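Local coordinates for alpha-L-rhamnosidase (PDB 4XHC), which hydrolyses the glycosidic bonds of terminal alpha-L-rhamnose residues in rhamnosides, as a two-domain member of glycoside hydrolase family 78, at residues 54-66 against 73-85. Residues are numbered along the deposited sequence; the frame is centred on the assembly and turned at random.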
loop_
_atom_site.group_PDB
_atom_site.type_symbol
_atom_site.label_atom_id
_atom_site.label_comp_id
_atom_site.label_asym_id
_atom_site.label_seq_id
_atom_site.Cartn_x
_atom_site.Cartn_y
_atom_site.Cartn_z
ATOM N N ALA A 54 15.366 -18.376 -4.835
ATOM C CA ALA A 54 15.733 -17.285 -3.905
ATOM C C ALA A 54 17.128 -16.688 -4.150
ATOM O O ALA A 54 18.065 -17.402 -4.491
ATOM C CB ALA A 54 15.634 -17.770 -2.467
ATOM N N HIS A 55 17.258 -15.378 -3.959
ATOM C CA HIS A 55 18.545 -14.695 -4.085
ATOM C C HIS A 55 18.683 -13.583 -3.056
ATOM O O HIS A 55 17.790 -12.748 -2.930
ATOM C CB HIS A 55 18.688 -14.078 -5.469
ATOM C CG HIS A 55 19.082 -15.053 -6.527
ATOM N ND1 HIS A 55 18.197 -15.518 -7.477
ATOM C CD2 HIS A 55 20.268 -15.645 -6.792
ATOM C CE1 HIS A 55 18.822 -16.350 -8.288
ATOM N NE2 HIS A 55 20.079 -16.447 -7.893
ATOM N N PRO A 56 19.809 -13.551 -2.324
ATOM C CA PRO A 56 20.036 -12.421 -1.431
ATOM C C PRO A 56 20.683 -11.271 -2.197
ATOM O O PRO A 56 21.283 -11.508 -3.246
ATOM C CB PRO A 56 21.006 -12.994 -0.405
ATOM C CG PRO A 56 21.817 -13.975 -1.191
ATOM C CD PRO A 56 20.946 -14.491 -2.308
ATOM N N PRO A 57 20.575 -10.035 -1.682
ATOM C CA PRO A 57 21.258 -8.900 -2.294
ATOM C C PRO A 57 22.728 -8.894 -1.910
ATOM O O PRO A 57 23.124 -9.661 -1.040
ATOM C CB PRO A 57 20.534 -7.697 -1.703
ATOM C CG PRO A 57 19.993 -8.169 -0.406
ATOM C CD PRO A 57 19.830 -9.653 -0.475
ATOM N N ILE A 58 23.529 -8.037 -2.543
ATOM C CA ILE A 58 24.984 -8.030 -2.298
ATOM C C ILE A 58 25.506 -6.855 -1.465
ATOM O O ILE A 58 26.567 -6.966 -0.876
ATOM C CB ILE A 58 25.809 -8.118 -3.610
ATOM C CG1 ILE A 58 25.713 -6.817 -4.428
ATOM C CG2 ILE A 58 25.360 -9.318 -4.433
ATOM C CD1 ILE A 58 26.736 -6.706 -5.547
ATOM N N ALA A 59 24.791 -5.735 -1.412
ATOM C CA ALA A 59 25.286 -4.593 -0.649
ATOM C C ALA A 59 24.236 -3.526 -0.360
ATOM O O ALA A 59 23.184 -3.465 -1.002
ATOM C CB ALA A 59 26.465 -3.960 -1.378
ATOM N N VAL A 60 24.551 -2.697 0.634
ATOM C CA VAL A 60 23.875 -1.425 0.856
ATOM C C VAL A 60 24.727 -0.344 0.210
ATOM O O VAL A 60 25.944 -0.331 0.374
ATOM C CB VAL A 60 23.719 -1.125 2.362
ATOM C CG1 VAL A 60 23.087 0.242 2.581
ATOM C CG2 VAL A 60 22.889 -2.211 3.028
ATOM N N VAL A 61 24.088 0.567 -0.511
ATOM C CA VAL A 61 24.806 1.624 -1.217
ATOM C C VAL A 61 24.195 2.993 -0.954
ATOM O O VAL A 61 23.098 3.098 -0.404
ATOM C CB VAL A 61 24.836 1.377 -2.744
ATOM C CG1 VAL A 61 25.468 0.029 -3.052
ATOM C CG2 VAL A 61 23.437 1.469 -3.349
ATOM N N GLU A 62 24.935 4.029 -1.344
ATOM C CA GLU A 62 24.475 5.406 -1.274
ATOM C C GLU A 62 24.586 6.047 -2.638
ATOM O O GLU A 62 25.575 5.846 -3.347
ATOM C CB GLU A 62 25.312 6.219 -0.292
ATOM C CG GLU A 62 24.874 6.087 1.156
ATOM C CD GLU A 62 25.662 6.989 2.092
ATOM O OE1 GLU A 62 26.388 7.888 1.593
ATOM O OE2 GLU A 62 25.550 6.792 3.325
ATOM N N ALA A 63 23.574 6.841 -2.985
ATOM C CA ALA A 63 23.505 7.498 -4.280
ATOM C C ALA A 63 24.184 8.847 -4.210
ATOM O O ALA A 63 24.025 9.566 -3.237
ATOM C CB ALA A 63 22.054 7.669 -4.687
ATOM N N HIS A 64 24.950 9.189 -5.240
ATOM C CA HIS A 64 25.545 10.523 -5.349
ATOM C C HIS A 64 25.243 11.067 -6.738
ATOM O O HIS A 64 25.472 10.380 -7.733
ATOM C CB HIS A 64 27.056 10.472 -5.095
ATOM C CG HIS A 64 27.419 10.145 -3.676
ATOM N ND1 HIS A 64 27.462 11.098 -2.678
ATOM C CD2 HIS A 64 27.753 8.972 -3.087
ATOM C CE1 HIS A 64 27.802 10.526 -1.536
ATOM N NE2 HIS A 64 27.985 9.236 -1.757
ATOM N N ALA A 65 24.688 12.276 -6.803
ATOM C CA ALA A 65 24.401 12.922 -8.083
ATOM C C ALA A 65 25.718 13.165 -8.818
ATOM O O ALA A 65 26.624 13.794 -8.279
ATOM C CB ALA A 65 23.647 14.231 -7.872
ATOM N N ASP A 66 25.817 12.645 -10.037
ATOM C CA ASP A 66 27.059 12.670 -10.811
ATOM C C ASP A 66 26.725 12.862 -12.288
ATOM O O ASP A 66 26.175 11.959 -12.922
ATOM C CB ASP A 66 27.833 11.353 -10.601
ATOM C CG ASP A 66 29.232 11.365 -11.227
ATOM O OD1 ASP A 66 29.529 12.261 -12.038
ATOM O OD2 ASP A 66 30.038 10.463 -10.906
ATOM N N TRP A 73 23.517 9.329 -11.794
ATOM C CA TRP A 73 23.616 8.803 -10.430
ATOM C C TRP A 73 24.651 7.688 -10.299
ATOM O O TRP A 73 24.679 6.770 -11.110
ATOM C CB TRP A 73 22.241 8.318 -9.957
ATOM C CG TRP A 73 21.237 9.430 -9.824
ATOM C CD1 TRP A 73 20.343 9.833 -10.765
ATOM C CD2 TRP A 73 21.044 10.296 -8.691
ATOM N NE1 TRP A 73 19.601 10.890 -10.297
ATOM C CE2 TRP A 73 20.015 11.199 -9.028
ATOM C CE3 TRP A 73 21.641 10.397 -7.425
ATOM C CZ2 TRP A 73 19.562 12.190 -8.140
ATOM C CZ3 TRP A 73 21.190 11.391 -6.540
ATOM C CH2 TRP A 73 20.157 12.268 -6.904
ATOM N N ARG A 74 25.483 7.776 -9.261
ATOM C CA ARG A 74 26.552 6.809 -8.995
ATOM C C ARG A 74 26.355 6.138 -7.637
ATOM O O ARG A 74 26.024 6.801 -6.657
ATOM C CB ARG A 74 27.911 7.522 -9.007
ATOM C CG ARG A 74 29.130 6.599 -8.976
ATOM C CD ARG A 74 30.438 7.374 -8.815
ATOM N NE ARG A 74 30.570 7.934 -7.461
ATOM C CZ ARG A 74 30.519 9.230 -7.132
ATOM N NH1 ARG A 74 30.350 10.177 -8.050
ATOM N NH2 ARG A 74 30.649 9.584 -5.858
ATOM N N ALA A 75 26.585 4.826 -7.586
ATOM C CA ALA A 75 26.503 4.054 -6.345
ATOM C C ALA A 75 27.875 3.942 -5.668
ATOM O O ALA A 75 28.892 3.769 -6.345
ATOM C CB ALA A 75 25.949 2.664 -6.623
ATOM N N GLU A 76 27.895 4.060 -4.335
ATOM C CA GLU A 76 29.096 3.811 -3.518
ATOM C C GLU A 76 28.720 2.808 -2.438
ATOM O O GLU A 76 27.775 3.057 -1.696
ATOM C CB GLU A 76 29.604 5.097 -2.851
ATOM C CG GLU A 76 30.160 6.163 -3.800
ATOM C CD GLU A 76 31.482 5.778 -4.462
ATOM O OE1 GLU A 76 32.307 5.090 -3.821
ATOM O OE2 GLU A 76 31.705 6.178 -5.630
ATOM N N PRO A 77 29.441 1.666 -2.351
ATOM C CA PRO A 77 29.146 0.686 -1.290
ATOM C C PRO A 77 29.448 1.249 0.093
ATOM O O PRO A 77 30.491 1.873 0.272
ATOM C CB PRO A 77 30.099 -0.482 -1.598
ATOM C CG PRO A 77 30.509 -0.301 -3.019
ATOM C CD PRO A 77 30.481 1.176 -3.279
ATOM N N VAL A 78 28.535 1.059 1.048
ATOM C CA VAL A 78 28.756 1.540 2.422
ATOM C C VAL A 78 28.776 0.446 3.482
ATOM O O VAL A 78 29.457 0.599 4.487
ATOM C CB VAL A 78 27.750 2.633 2.839
ATOM C CG1 VAL A 78 27.766 3.766 1.818
ATOM C CG2 VAL A 78 26.347 2.067 3.038
ATOM N N SER A 79 28.039 -0.639 3.277
ATOM C CA SER A 79 28.127 -1.784 4.177
ATOM C C SER A 79 27.670 -3.080 3.520
ATOM O O SER A 79 26.987 -3.068 2.492
ATOM C CB SER A 79 27.306 -1.537 5.460
ATOM O OG SER A 79 25.904 -1.675 5.253
ATOM N N THR A 80 28.051 -4.193 4.147
ATOM C CA THR A 80 27.472 -5.495 3.850
ATOM C C THR A 80 26.038 -5.522 4.378
ATOM O O THR A 80 25.570 -4.568 4.998
ATOM C CB THR A 80 28.245 -6.635 4.546
ATOM O OG1 THR A 80 28.266 -6.401 5.961
ATOM C CG2 THR A 80 29.672 -6.739 4.019
ATOM N N LEU A 81 25.340 -6.620 4.126
ATOM C CA LEU A 81 24.006 -6.807 4.672
ATOM C C LEU A 81 24.020 -7.289 6.112
ATOM O O LEU A 81 23.144 -6.922 6.886
ATOM C CB LEU A 81 23.228 -7.772 3.797
ATOM C CG LEU A 81 22.717 -7.013 2.576
ATOM C CD1 LEU A 81 23.013 -7.792 1.310
ATOM C CD2 LEU A 81 21.234 -6.698 2.740
ATOM N N ALA A 82 25.009 -8.101 6.476
ATOM C CA ALA A 82 25.169 -8.523 7.870
ATOM C C ALA A 82 25.242 -7.316 8.824
ATOM O O ALA A 82 24.713 -7.368 9.939
ATOM C CB ALA A 82 26.404 -9.402 8.019
ATOM N N ALA A 83 25.888 -6.238 8.371
ATOM C CA ALA A 83 26.004 -4.994 9.144
ATOM C C ALA A 83 24.702 -4.181 9.128
ATOM O O ALA A 83 24.362 -3.514 10.114
ATOM C CB ALA A 83 27.157 -4.157 8.614
ATOM N N PHE A 84 23.981 -4.227 8.012
ATOM C CA PHE A 84 22.667 -3.587 7.929
ATOM C C PHE A 84 21.644 -4.275 8.838
ATOM O O PHE A 84 20.760 -3.608 9.383
ATOM C CB PHE A 84 22.153 -3.546 6.481
ATOM C CG PHE A 84 20.733 -3.045 6.348
ATOM C CD1 PHE A 84 20.420 -1.722 6.629
ATOM C CD2 PHE A 84 19.711 -3.901 5.957
ATOM C CE1 PHE A 84 19.113 -1.261 6.525
ATOM C CE2 PHE A 84 18.404 -3.446 5.846
ATOM C CZ PHE A 84 18.105 -2.126 6.132
ATOM N N TYR A 85 21.759 -5.593 9.011
ATOM C CA TYR A 85 20.838 -6.323 9.896
ATOM C C TYR A 85 21.045 -6.004 11.388
ATOM O O TYR A 85 20.207 -6.368 12.222
ATOM C CB TYR A 85 20.904 -7.846 9.661
ATOM C CG TYR A 85 20.554 -8.320 8.251
ATOM C CD1 TYR A 85 19.581 -7.673 7.480
ATOM C CD2 TYR A 85 21.177 -9.441 7.702
ATOM C CE1 TYR A 85 19.261 -8.116 6.204
ATOM C CE2 TYR A 85 20.861 -9.889 6.430
ATOM C CZ TYR A 85 19.906 -9.223 5.686
ATOM O OH TYR A 85 19.597 -9.653 4.418
#
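Val60, Glu62 and His64 pair with Ser79, Glu76 and Arg74 in an antiparallel beta hairpin whose second strand, 73-79, forms one margin of a six-stranded sheet in the beta-rich N-terminal domain. The hairpin illustrates how a regular ladder absorbs an extra residue. At Glu62 and His64 both backbone groups are used, Glu62 N giving to Glu76 O (3.0 Å) and Glu62 O accepting from Glu76 N, with the same reciprocal exchange between His64 and Arg74. Opposite Val60, Val78 and Ser79 form a classic beta bulge: Val60 N gives to Ser79 O, whereas Val60 O accepts a nearly straight bond from Val78 N (3.0 Å, 178° at the hydrogen). On the other edge of strand 59-65, Val61 bonds Ile96 of strand 94-99 through the backbone.

On the face bearing Ala63 and Ala65, the indole of Trp73 lies across the first strand, with Ala65 CB making a CH-pi contact over its six-membered ring (4.2 Å to the centroid); Trp73 NE1 bonds weakly to Glu137 OE2.

The opposite face carries a salt-bridge network centred on Arg74. At the bulge, Val60 CG2 packs on Phe84 CB at 3.8 Å. Ser79 OG donates to Thr80 O, and N-cap Thr80 OG1 takes a weak capping bond from Ala83 N. Arg74 bends at chi3 (71°), placing NE against Glu76 OE2 at 2.8 Å, on the anti lone pair, and the guanidinium over His64 CB, its plane only 8° from the imidazole's. Two carboxylates thus restrain its rotation; Asp66 OD1 accepts from Ala68 N, while Arg74 NH1 meets Asp66 OD2 at 2.9 Å from above the carboxylate plane.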